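Local coordinates for protein transferrin (Manduca sexta, PDB 6WB6) that transports iron in an insect, binding a single ferric ion per molecule together with a carbonate anion, at residues V122-P127 and N150-L155; G203-L208 and R227-L232; R209-A212 and V218-T221; T221-T226 and F249-V254. One frame throughout, in Å; residues are numbered along the deposited sequence.

Contact 1: residues V122-P127 and N150-L155. With CO3 (carbonate ion), chain G.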
loop_
_atom_site.group_PDB
_atom_site.type_symbol
_atom_site.label_atom_id
_atom_site.label_comp_id
_atom_site.label_asym_id
_atom_site.label_seq_id
_atom_site.Cartn_x
_atom_site.Cartn_y
_atom_site.Cartn_z
ATOM N N VAL A 122 3.432 3.616 -19.945
ATOM C CA VAL A 122 4.087 3.545 -21.249
ATOM C C VAL A 122 5.529 3.111 -21.082
ATOM O O VAL A 122 6.109 2.482 -21.982
ATOM C CB VAL A 122 4.017 4.888 -22.013
ATOM C CG1 VAL A 122 2.585 5.383 -22.079
ATOM C CG2 VAL A 122 4.945 5.964 -21.379
ATOM N N GLY A 123 6.122 3.427 -19.948
ATOM C CA GLY A 123 7.534 3.155 -19.775
ATOM C C GLY A 123 7.862 1.850 -19.104
ATOM O O GLY A 123 9.044 1.530 -18.961
ATOM N N TYR A 124 6.867 1.068 -18.695
ATOM C CA TYR A 124 7.169 -0.174 -17.991
ATOM C C TYR A 124 6.137 -1.287 -18.181
ATOM O O TYR A 124 6.465 -2.346 -18.738
ATOM C CB TYR A 124 7.332 0.143 -16.517
ATOM C CG TYR A 124 7.883 -0.956 -15.694
ATOM C CD1 TYR A 124 9.255 -1.098 -15.513
ATOM C CD2 TYR A 124 7.040 -1.857 -15.066
ATOM C CE1 TYR A 124 9.770 -2.114 -14.716
ATOM C CE2 TYR A 124 7.544 -2.890 -14.273
ATOM C CZ TYR A 124 8.897 -3.016 -14.096
ATOM O OH TYR A 124 9.376 -4.043 -13.293
ATOM N N LYS A 125 4.908 -1.066 -17.704
ATOM C CA LYS A 125 3.872 -2.087 -17.771
ATOM C C LYS A 125 3.528 -2.445 -19.197
ATOM O O LYS A 125 3.370 -3.619 -19.520
ATOM C CB LYS A 125 2.615 -1.620 -17.039
ATOM C CG LYS A 125 2.874 -1.231 -15.586
ATOM C CD LYS A 125 1.610 -1.038 -14.794
ATOM C CE LYS A 125 0.898 0.260 -15.153
ATOM N NZ LYS A 125 -0.425 0.368 -14.424
ATOM N N ILE A 126 3.393 -1.454 -20.067
ATOM C CA ILE A 126 3.063 -1.737 -21.458
ATOM C C ILE A 126 4.263 -2.449 -22.089
ATOM O O ILE A 126 4.111 -3.566 -22.618
ATOM C CB ILE A 126 2.655 -0.441 -22.181
ATOM C CG1 ILE A 126 1.270 0.006 -21.670
ATOM C CG2 ILE A 126 2.675 -0.590 -23.697
ATOM C CD1 ILE A 126 0.733 1.199 -22.373
ATOM N N PRO A 127 5.466 -1.890 -22.041
ATOM C CA PRO A 127 6.594 -2.623 -22.638
ATOM C C PRO A 127 6.696 -4.052 -22.134
ATOM O O PRO A 127 6.944 -4.975 -22.915
ATOM C CB PRO A 127 7.796 -1.778 -22.232
ATOM C CG PRO A 127 7.291 -0.412 -22.225
ATOM C CD PRO A 127 5.869 -0.512 -21.672
ATOM N N ASN A 150 11.343 -11.120 -10.969
ATOM C CA ASN A 150 11.419 -11.754 -12.276
ATOM C C ASN A 150 11.428 -10.707 -13.404
ATOM O O ASN A 150 12.183 -10.840 -14.369
ATOM C CB ASN A 150 10.275 -12.744 -12.448
ATOM C CG ASN A 150 10.670 -14.163 -12.017
ATOM O OD1 ASN A 150 11.264 -14.929 -12.786
ATOM N ND2 ASN A 150 10.349 -14.507 -10.785
ATOM N N GLU A 151 10.607 -9.664 -13.281
ATOM C CA GLU A 151 10.522 -8.605 -14.288
ATOM C C GLU A 151 11.818 -7.842 -14.392
ATOM O O GLU A 151 12.276 -7.525 -15.491
ATOM C CB GLU A 151 9.432 -7.602 -13.915
ATOM C CG GLU A 151 8.089 -8.139 -13.879
ATOM C CD GLU A 151 7.091 -7.176 -13.245
ATOM O OE1 GLU A 151 7.455 -6.031 -12.839
ATOM O OE2 GLU A 151 5.922 -7.577 -13.182
ATOM N N LEU A 152 12.361 -7.451 -13.240
ATOM C CA LEU A 152 13.592 -6.683 -13.204
ATOM C C LEU A 152 14.762 -7.508 -13.726
ATOM O O LEU A 152 15.653 -6.981 -14.400
ATOM C CB LEU A 152 13.867 -6.233 -11.773
ATOM C CG LEU A 152 12.814 -5.301 -11.156
ATOM C CD1 LEU A 152 12.903 -5.289 -9.614
ATOM C CD2 LEU A 152 12.985 -3.893 -11.732
ATOM N N LYS A 153 14.788 -8.800 -13.405
ATOM C CA LYS A 153 15.810 -9.670 -13.970
ATOM C C LYS A 153 15.642 -9.737 -15.473
ATOM O O LYS A 153 16.598 -9.539 -16.228
ATOM C CB LYS A 153 15.727 -11.059 -13.349
ATOM C CG LYS A 153 16.790 -12.030 -13.838
ATOM C CD LYS A 153 16.771 -13.300 -12.981
ATOM N N ALA A 154 14.397 -9.909 -15.917
ATOM C CA ALA A 154 14.111 -9.974 -17.341
ATOM C C ALA A 154 14.582 -8.703 -18.039
ATOM O O ALA A 154 15.261 -8.758 -19.063
ATOM C CB ALA A 154 12.613 -10.203 -17.557
ATOM N N LEU A 155 14.222 -7.545 -17.508
ATOM C CA LEU A 155 14.654 -6.317 -18.157
ATOM C C LEU A 155 16.181 -6.198 -18.166
ATOM O O LEU A 155 16.775 -5.899 -19.207
ATOM C CB LEU A 155 13.990 -5.130 -17.477
ATOM C CG LEU A 155 12.485 -5.084 -17.805
ATOM C CD1 LEU A 155 11.739 -4.297 -16.748
ATOM C CD2 LEU A 155 12.225 -4.504 -19.239
HETATM C C CO3 G . 3.932 6.280 -17.802
HETATM O O1 CO3 G . 4.068 7.118 -16.819
HETATM O O2 CO3 G . 4.942 5.532 -18.063
HETATM O O3 CO3 G . 2.848 6.151 -18.506
#

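Contact 2: residues G203-L208 and R227-L232. With FE (Fe (III) ion), chain E.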
loop_
_atom_site.group_PDB
_atom_site.type_symbol
_atom_site.label_atom_id
_atom_site.label_comp_id
_atom_site.label_asym_id
_atom_site.label_seq_id
_atom_site.Cartn_x
_atom_site.Cartn_y
_atom_site.Cartn_z
ATOM N N GLY A 203 10.998 9.643 -16.306
ATOM C CA GLY A 203 9.742 10.294 -16.643
ATOM C C GLY A 203 9.596 10.417 -18.154
ATOM O O GLY A 203 10.466 10.010 -18.925
ATOM N N TYR A 204 8.452 10.935 -18.581
ATOM C CA TYR A 204 8.108 11.027 -20.020
ATOM C C TYR A 204 9.121 11.849 -20.804
ATOM O O TYR A 204 9.450 11.451 -21.851
ATOM C CB TYR A 204 6.717 11.602 -20.244
ATOM C CG TYR A 204 5.577 10.913 -19.542
ATOM C CD1 TYR A 204 5.101 9.688 -19.964
ATOM C CD2 TYR A 204 4.940 11.541 -18.507
ATOM C CE1 TYR A 204 4.039 9.069 -19.348
ATOM C CE2 TYR A 204 3.864 10.964 -17.898
ATOM C CZ TYR A 204 3.441 9.721 -18.298
ATOM O OH TYR A 204 2.357 9.251 -17.731
ATOM N N GLU A 205 9.543 12.969 -20.271
ATOM C CA GLU A 205 10.499 13.814 -20.972
ATOM C C GLU A 205 11.927 13.350 -20.749
ATOM O O GLU A 205 12.715 13.336 -21.686
ATOM C CB GLU A 205 10.372 15.264 -20.515
ATOM C CG GLU A 205 10.994 16.238 -21.479
ATOM C CD GLU A 205 10.717 17.672 -21.093
ATOM O OE1 GLU A 205 9.790 17.902 -20.275
ATOM O OE2 GLU A 205 11.425 18.561 -21.612
ATOM N N GLY A 206 12.266 12.964 -19.513
ATOM C CA GLY A 206 13.606 12.492 -19.227
ATOM C C GLY A 206 13.987 11.262 -20.023
ATOM O O GLY A 206 15.152 11.075 -20.369
ATOM N N ALA A 207 13.020 10.410 -20.342
ATOM C CA ALA A 207 13.340 9.274 -21.190
ATOM C C ALA A 207 13.813 9.731 -22.560
ATOM O O ALA A 207 14.716 9.133 -23.135
ATOM C CB ALA A 207 12.129 8.364 -21.332
ATOM N N LEU A 208 13.202 10.775 -23.116
ATOM C CA LEU A 208 13.688 11.258 -24.398
ATOM C C LEU A 208 15.044 11.942 -24.236
ATOM O O LEU A 208 15.890 11.842 -25.122
ATOM C CB LEU A 208 12.654 12.195 -25.047
ATOM C CG LEU A 208 11.320 11.470 -25.349
ATOM C CD1 LEU A 208 10.125 12.368 -25.351
ATOM C CD2 LEU A 208 11.437 10.747 -26.675
ATOM N N ARG A 227 5.995 14.636 -28.905
ATOM C CA ARG A 227 5.733 15.750 -29.795
ATOM C C ARG A 227 6.256 17.063 -29.212
ATOM O O ARG A 227 6.919 17.830 -29.907
ATOM C CB ARG A 227 4.240 15.803 -30.080
ATOM C CG ARG A 227 3.816 14.655 -30.929
ATOM C CD ARG A 227 2.377 14.770 -31.391
ATOM N NE ARG A 227 2.174 15.918 -32.260
ATOM C CZ ARG A 227 2.466 15.939 -33.551
ATOM N NH1 ARG A 227 2.977 14.866 -34.136
ATOM N NH2 ARG A 227 2.232 17.043 -34.249
ATOM N N LYS A 228 6.024 17.311 -27.928
ATOM C CA LYS A 228 6.478 18.570 -27.349
ATOM C C LYS A 228 7.993 18.634 -27.244
ATOM O O LYS A 228 8.575 19.718 -27.350
ATOM C CB LYS A 228 5.866 18.769 -25.972
ATOM C CG LYS A 228 4.389 18.840 -26.016
ATOM C CD LYS A 228 3.805 19.172 -24.664
ATOM C CE LYS A 228 2.342 19.391 -24.824
ATOM N NZ LYS A 228 1.678 19.417 -23.507
ATOM N N PHE A 229 8.638 17.491 -27.037
ATOM C CA PHE A 229 10.091 17.466 -26.973
ATOM C C PHE A 229 10.674 18.060 -28.240
ATOM O O PHE A 229 11.716 18.704 -28.197
ATOM C CB PHE A 229 10.575 16.023 -26.767
ATOM C CG PHE A 229 12.079 15.876 -26.585
ATOM C CD1 PHE A 229 12.686 16.196 -25.384
ATOM C CD2 PHE A 229 12.859 15.365 -27.599
ATOM C CE1 PHE A 229 14.056 16.032 -25.223
ATOM C CE2 PHE A 229 14.220 15.207 -27.451
ATOM C CZ PHE A 229 14.818 15.541 -26.267
ATOM N N PHE A 230 9.990 17.875 -29.365
ATOM C CA PHE A 230 10.424 18.380 -30.653
ATOM C C PHE A 230 9.678 19.635 -31.066
ATOM O O PHE A 230 9.615 19.946 -32.257
ATOM C CB PHE A 230 10.254 17.288 -31.697
ATOM C CG PHE A 230 11.068 16.052 -31.405
ATOM C CD1 PHE A 230 12.448 16.090 -31.450
ATOM C CD2 PHE A 230 10.454 14.860 -31.073
ATOM C CE1 PHE A 230 13.176 14.965 -31.189
ATOM C CE2 PHE A 230 11.179 13.747 -30.813
ATOM C CZ PHE A 230 12.542 13.791 -30.867
ATOM N N GLY A 231 9.070 20.330 -30.111
ATOM C CA GLY A 231 8.368 21.568 -30.410
ATOM C C GLY A 231 7.130 21.385 -31.251
ATOM O O GLY A 231 6.599 22.365 -31.794
ATOM N N LEU A 232 6.650 20.163 -31.372
ATOM C CA LEU A 232 5.541 19.941 -32.278
ATOM C C LEU A 232 4.213 20.227 -31.593
ATOM O O LEU A 232 4.108 20.138 -30.366
ATOM C CB LEU A 232 5.561 18.516 -32.792
ATOM C CG LEU A 232 6.745 18.248 -33.718
ATOM C CD1 LEU A 232 6.849 16.761 -33.990
ATOM C CD2 LEU A 232 6.571 18.993 -35.011
HETATM FE FE FE E . 1.980 7.279 -17.108
#

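Contact 3: residues R209-A212 and V218-T221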
loop_
_atom_site.group_PDB
_atom_site.type_symbol
_atom_site.label_atom_id
_atom_site.label_comp_id
_atom_site.label_asym_id
_atom_site.label_seq_id
_atom_site.Cartn_x
_atom_site.Cartn_y
_atom_site.Cartn_z
ATOM N N ARG A 209 15.284 12.608 -23.109
ATOM C CA ARG A 209 16.626 13.141 -22.849
ATOM C C ARG A 209 17.638 12.021 -22.674
ATOM O O ARG A 209 18.789 12.134 -23.116
ATOM C CB ARG A 209 16.615 14.029 -21.607
ATOM C CG ARG A 209 15.792 15.284 -21.796
ATOM C CD ARG A 209 15.977 16.240 -20.656
ATOM N NE ARG A 209 15.356 15.717 -19.452
ATOM C CZ ARG A 209 14.177 16.104 -18.971
ATOM N NH1 ARG A 209 13.466 17.052 -19.576
ATOM N NH2 ARG A 209 13.709 15.538 -17.864
ATOM N N CYS A 210 17.243 10.952 -21.985
ATOM C CA CYS A 210 18.096 9.778 -21.927
ATOM C C CYS A 210 18.449 9.322 -23.334
ATOM O O CYS A 210 19.608 9.029 -23.635
ATOM C CB CYS A 210 17.388 8.672 -21.138
ATOM S SG CYS A 210 18.122 7.032 -21.244
ATOM N N LEU A 211 17.469 9.316 -24.225
ATOM C CA LEU A 211 17.691 8.857 -25.596
ATOM C C LEU A 211 18.509 9.871 -26.407
ATOM O O LEU A 211 19.435 9.495 -27.141
ATOM C CB LEU A 211 16.331 8.590 -26.253
ATOM C CG LEU A 211 16.287 8.234 -27.755
ATOM C CD1 LEU A 211 16.762 6.834 -27.981
ATOM C CD2 LEU A 211 14.902 8.388 -28.352
ATOM N N ALA A 212 18.195 11.157 -26.287
ATOM C CA ALA A 212 18.800 12.155 -27.170
ATOM C C ALA A 212 20.134 12.671 -26.650
ATOM O O ALA A 212 20.975 13.108 -27.441
ATOM C CB ALA A 212 17.839 13.340 -27.352
ATOM N N VAL A 218 16.745 3.321 -27.116
ATOM C CA VAL A 218 15.301 3.232 -27.244
ATOM C C VAL A 218 14.696 3.924 -26.037
ATOM O O VAL A 218 15.239 3.848 -24.939
ATOM C CB VAL A 218 14.846 1.756 -27.361
ATOM C CG1 VAL A 218 15.266 0.975 -26.129
ATOM C CG2 VAL A 218 13.356 1.678 -27.555
ATOM N N ALA A 219 13.585 4.622 -26.249
ATOM C CA ALA A 219 12.876 5.326 -25.186
ATOM C C ALA A 219 11.440 4.847 -25.227
ATOM O O ALA A 219 10.862 4.731 -26.308
ATOM C CB ALA A 219 12.925 6.848 -25.360
ATOM N N PHE A 220 10.904 4.484 -24.073
ATOM C CA PHE A 220 9.496 4.150 -23.933
ATOM C C PHE A 220 8.791 5.329 -23.263
ATOM O O PHE A 220 9.049 5.632 -22.096
ATOM C CB PHE A 220 9.334 2.859 -23.129
ATOM C CG PHE A 220 10.043 1.675 -23.751
ATOM C CD1 PHE A 220 9.498 1.022 -24.835
ATOM C CD2 PHE A 220 11.258 1.237 -23.267
ATOM C CE1 PHE A 220 10.141 -0.065 -25.407
ATOM C CE2 PHE A 220 11.911 0.144 -23.848
ATOM C CZ PHE A 220 11.349 -0.495 -24.921
ATOM N N THR A 221 7.909 5.995 -23.997
ATOM C CA THR A 221 7.250 7.153 -23.444
ATOM C C THR A 221 5.883 7.297 -24.123
ATOM O O THR A 221 5.312 6.319 -24.625
ATOM C CB THR A 221 8.199 8.351 -23.585
ATOM O OG1 THR A 221 7.608 9.499 -23.012
ATOM C CG2 THR A 221 8.566 8.597 -25.073
#

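Contact 4: residues T221-T226 and F249-V254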
loop_
_atom_site.group_PDB
_atom_site.type_symbol
_atom_site.label_atom_id
_atom_site.label_comp_id
_atom_site.label_asym_id
_atom_site.label_seq_id
_atom_site.Cartn_x
_atom_site.Cartn_y
_atom_site.Cartn_z
ATOM N N THR A 221 7.909 5.995 -23.997
ATOM C CA THR A 221 7.250 7.153 -23.444
ATOM C C THR A 221 5.883 7.297 -24.123
ATOM O O THR A 221 5.312 6.319 -24.625
ATOM C CB THR A 221 8.199 8.351 -23.585
ATOM O OG1 THR A 221 7.608 9.499 -23.012
ATOM C CG2 THR A 221 8.566 8.597 -25.073
ATOM N N LYS A 222 5.329 8.503 -24.100
ATOM C CA LYS A 222 4.025 8.741 -24.705
ATOM C C LYS A 222 4.127 9.887 -25.700
ATOM O O LYS A 222 5.069 10.677 -25.686
ATOM C CB LYS A 222 2.927 9.031 -23.674
ATOM C CG LYS A 222 3.070 10.303 -22.878
ATOM C CD LYS A 222 1.861 10.538 -21.981
ATOM C CE LYS A 222 2.164 11.586 -20.932
ATOM N NZ LYS A 222 1.191 11.572 -19.781
ATOM N N VAL A 223 3.108 9.969 -26.552
ATOM C CA VAL A 223 3.176 10.802 -27.743
ATOM C C VAL A 223 3.324 12.258 -27.364
ATOM O O VAL A 223 4.125 12.996 -27.941
ATOM C CB VAL A 223 1.918 10.589 -28.600
ATOM C CG1 VAL A 223 1.818 11.660 -29.693
ATOM C CG2 VAL A 223 1.949 9.213 -29.153
ATOM N N ILE A 224 2.520 12.702 -26.403
ATOM C CA ILE A 224 2.400 14.125 -26.164
ATOM C C ILE A 224 3.731 14.688 -25.703
ATOM O O ILE A 224 4.132 15.780 -26.129
ATOM C CB ILE A 224 1.257 14.404 -25.170
ATOM C CG1 ILE A 224 1.048 15.897 -25.020
ATOM C CG2 ILE A 224 1.523 13.766 -23.807
ATOM C CD1 ILE A 224 -0.280 16.265 -24.336
ATOM N N PHE A 225 4.457 13.942 -24.854
ATOM C CA PHE A 225 5.793 14.388 -24.476
ATOM C C PHE A 225 6.780 14.195 -25.606
ATOM O O PHE A 225 7.787 14.907 -25.663
ATOM C CB PHE A 225 6.294 13.666 -23.225
ATOM C CG PHE A 225 5.864 14.325 -21.950
ATOM C CD1 PHE A 225 4.655 14.019 -21.394
ATOM C CD2 PHE A 225 6.657 15.269 -21.330
ATOM C CE1 PHE A 225 4.235 14.623 -20.260
ATOM C CE2 PHE A 225 6.235 15.880 -20.166
ATOM C CZ PHE A 225 5.020 15.557 -19.642
ATOM N N THR A 226 6.523 13.255 -26.513
ATOM C CA THR A 226 7.420 13.112 -27.657
ATOM C C THR A 226 7.240 14.286 -28.617
ATOM O O THR A 226 8.215 14.900 -29.066
ATOM C CB THR A 226 7.170 11.789 -28.367
ATOM O OG1 THR A 226 7.351 10.698 -27.450
ATOM C CG2 THR A 226 8.111 11.618 -29.546
ATOM N N PHE A 249 14.865 11.305 -35.244
ATOM C CA PHE A 249 14.252 10.283 -34.411
ATOM C C PHE A 249 13.041 9.719 -35.121
ATOM O O PHE A 249 12.539 10.289 -36.087
ATOM C CB PHE A 249 13.856 10.845 -33.040
ATOM C CG PHE A 249 15.014 11.363 -32.279
ATOM C CD1 PHE A 249 15.470 12.653 -32.488
ATOM C CD2 PHE A 249 15.698 10.540 -31.408
ATOM C CE1 PHE A 249 16.544 13.129 -31.815
ATOM C CE2 PHE A 249 16.790 11.007 -30.731
ATOM C CZ PHE A 249 17.228 12.312 -30.950
ATOM N N ARG A 250 12.588 8.572 -34.624
ATOM C CA ARG A 250 11.483 7.856 -35.225
ATOM C C ARG A 250 10.740 7.077 -34.147
ATOM O O ARG A 250 11.330 6.624 -33.160
ATOM C CB ARG A 250 11.964 6.876 -36.304
ATOM C CG ARG A 250 12.724 7.509 -37.478
ATOM C CD ARG A 250 11.802 8.042 -38.569
ATOM N NE ARG A 250 12.565 8.393 -39.768
ATOM C CZ ARG A 250 13.262 9.515 -39.925
ATOM N NH1 ARG A 250 13.303 10.421 -38.968
ATOM N NH2 ARG A 250 13.917 9.732 -41.049
ATOM N N TYR A 251 9.442 6.906 -34.343
ATOM C CA TYR A 251 8.755 5.877 -33.599
ATOM C C TYR A 251 9.154 4.544 -34.202
ATOM O O TYR A 251 9.335 4.427 -35.410
ATOM C CB TYR A 251 7.243 6.035 -33.667
ATOM C CG TYR A 251 6.692 7.328 -33.166
ATOM C CD1 TYR A 251 6.799 7.699 -31.840
ATOM C CD2 TYR A 251 5.989 8.154 -34.018
ATOM C CE1 TYR A 251 6.265 8.892 -31.393
ATOM C CE2 TYR A 251 5.450 9.324 -33.590
ATOM C CZ TYR A 251 5.584 9.699 -32.280
ATOM O OH TYR A 251 5.026 10.889 -31.881
ATOM N N LEU A 252 9.285 3.534 -33.361
ATOM C CA LEU A 252 9.415 2.163 -33.811
ATOM C C LEU A 252 8.049 1.502 -33.644
ATOM O O LEU A 252 7.480 1.507 -32.542
ATOM C CB LEU A 252 10.501 1.441 -33.017
ATOM C CG LEU A 252 10.698 -0.042 -33.334
ATOM C CD1 LEU A 252 11.298 -0.255 -34.717
ATOM C CD2 LEU A 252 11.581 -0.714 -32.270
ATOM N N CYS A 253 7.509 0.978 -34.747
ATOM C CA CYS A 253 6.182 0.376 -34.775
ATOM C C CYS A 253 6.254 -1.133 -34.537
ATOM O O CYS A 253 7.298 -1.765 -34.722
ATOM C CB CYS A 253 5.502 0.681 -36.107
ATOM S SG CYS A 253 5.598 2.433 -36.596
ATOM N N VAL A 254 5.131 -1.714 -34.085
ATOM C CA VAL A 254 5.116 -3.167 -33.871
ATOM C C VAL A 254 5.516 -3.893 -35.153
ATOM O O VAL A 254 6.134 -4.958 -35.106
ATOM C CB VAL A 254 3.743 -3.654 -33.358
ATOM C CG1 VAL A 254 3.767 -5.193 -33.098
ATOM C CG2 VAL A 254 3.358 -2.930 -32.099
#

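Contact 1: residues V122-P127 and N150-L155
Tyr124 reaches from helix 121-131 to Glu151 on helix 147-158 and joins the two with one hydrogen bond. Tyr124 OH gives its proton to Glu151 OE1 at 2.8 Å. The oxygen is met on its anti side, 17° out of the carboxylate plane. The two side chains cross at about a right angle, with ring and carboxylate planes 61° apart. CG of Tyr124 is anti to the backbone N (chi1 -169°), which swings the ring out across the gap to the other helix. The tight part is the end of this ring. Leu155 CD1 approaches obliquely, 3.6 Å from Tyr124 CE1, whereas Glu151 OE1 lies near the ring plane by CE2. Leu152 CD2 adds a lighter contact, 3.9 Å from Tyr124 OH. The backbones are far looser: the segment axes come no closer than 12.4 Å, so side chains alone bridge them. On helix 147-158, Lys153 is partly exposed. The helix start carries a second job. Val122 N and Gly123 N bind carbonate O3 and O2 at 3.0 and 3.1 Å, and Thr116 and Arg120 also hydrogen-bond to this anion. A phenylalanine in place of Tyr124 would probably leave Glu151 OE1 without its hydroxyl partner and the two segments without this polar link. Glu151 also meets Lys148 through OE1, and Arg344 and His346 through OE2. So many donors should favour a charged carboxylate, which in turn would probably polarise the Tyr124 hydroxyl.

Contact 2: residues G203-L208 and R227-L232
Arg227 O accepts two backbone N-H groups in the turn that follows Phe229, the residue that packs on Leu208. Leu232 N binds it at 2.8 Å, and Phe230 N adds a weak bond. Gly231 N meanwhile bonds to Lys228 O, and Gly231 has positive phi. This is a Schellman motif, and it ends helix 223-229. Phe229 stands just before the turn. Its CG is anti to the backbone N (chi1 -176°), which brings the flat of the ring under Leu208. Leu208 CB sits almost exactly over the ring centre, 3.9 Å from the centroid and 4° off the normal, a CH-pi contact. The two side chains slide past each other in opposite directions, and Leu208 CD1 ends 3.9 Å from Phe229 CB. Glu205 CG approaches the ring obliquely at Phe229 CD1, 4.3 Å away. One turn before Leu208, Tyr204 OH binds the ferric ion at 2.1 Å, with Tyr90 as the other protein ligand. Tyr204 O bonds to Thr221 OG1, tying the start of helix 203-213 to strand 218-222. That strand runs straight into helix 223-229, so the contact closes a helix-strand-helix unit, with Phe229 also resting on Arg209 and Ala212.

Contact 3: residues R209-A212 and V218-T221
Leu211 carries the contact between 209-212 and 218-221, touching Ala219 and Val218. It does so from its first carbon onward. Leu211 CB lies 3.9 Å from Ala219 CB. CG stands anti to the backbone N (chi1 174°), which carries the fork over the strand. There the two branches part. CD2 stays with the alanine, 3.9 Å from Ala219 CB, so this one methyl is touched by both the root and one tip of the leucine. CD1 reaches instead to the backbone of the preceding residue, 3.6 Å from Val218 N and 4.0 Å from Val218 CA. The Val218 side chain itself points away, to the other face of the sheet. Ala219 is directed at the helix. The two backbones come near here, 6.0 Å between Leu211 CA and Ala219 CA, consistent with the small alanine side chain. The helix and strand follow each other in the chain, joined by a short connection, and the helix folds back against a face of the mixed sheet of this transferrin domain. Within that sheet strand 218-222 lies between strand 90-97, antiparallel to it, and strand 112-114, parallel to it. Leu211 also packs on Val95 and His97 of strand 90-97, so it spans two strands. Next to it, Cys210 forms a disulfide with Cys114, which fastens the helix covalently to strand 112-114.

Contact 4: residues T221-T226 and F249-V254
Thr226 and Val223 of helix 223-229 meet the end of the Tyr251 side chain. Thr226 CG2 comes nearest, 3.8 Å from Tyr251 CE1 and 3.9 Å from Tyr251 OH, approaching the ring obliquely. Val223 CG1 adds a contact 4.0 Å from Tyr251 OH, its side chain crossing the tyrosine at about a right angle. These are all van der Waals contacts. CG2 of Thr226 is anti to the backbone N, which faces the methyl to Tyr251 while OG1 (chi1 -58°) turns back to Lys222 O. Thr226 OG1 gives its proton to that oxygen at 2.9 Å, from above the carbonyl plane, and Thr226 N binds the same Lys222 O at 3.1 Å. Lys222 is the N-cap residue, where strand 218-222 passes directly into the helix. A serine in place of Thr226 lacks CG2 and would probably open a gap beside Tyr251 CE1. Strands 218-222 and 249-252 both pair antiparallel with strand 90-97, in a branched mixed sheet. Val93 of that shared strand touches Val223, Thr226 and Tyr251. Tyr251 also packs on Ile261 and Ala265. Farther along the segment, Cys253 is held by its disulfide to Cys266, and Val254 touches the glycan.

In the fold
All four contacts are largely buried, and all lie in the iron-binding lobe. The touching residues of contacts 1 and 3 are all buried, whereas partly exposed Glu205 and Val223 take part in contacts 2 and 4. Contact 1 stands apart: its polar link joins two well-separated helices, and its first helix holds the carbonate. Contacts 2, 3 and 4 cluster, with centres about 9 Å apart, and are mostly apolar across their segments. Contacts 2 and 3 share helix 203-213, contacts 2 and 4 helix 223-229, and contacts 3 and 4 Thr221. Contact 1 meets the cluster beside the metal site, where Val122 packs on Tyr204, and along strand 218-222, where Pro127 packs on Phe220. Contact 4 runs out toward the glycan.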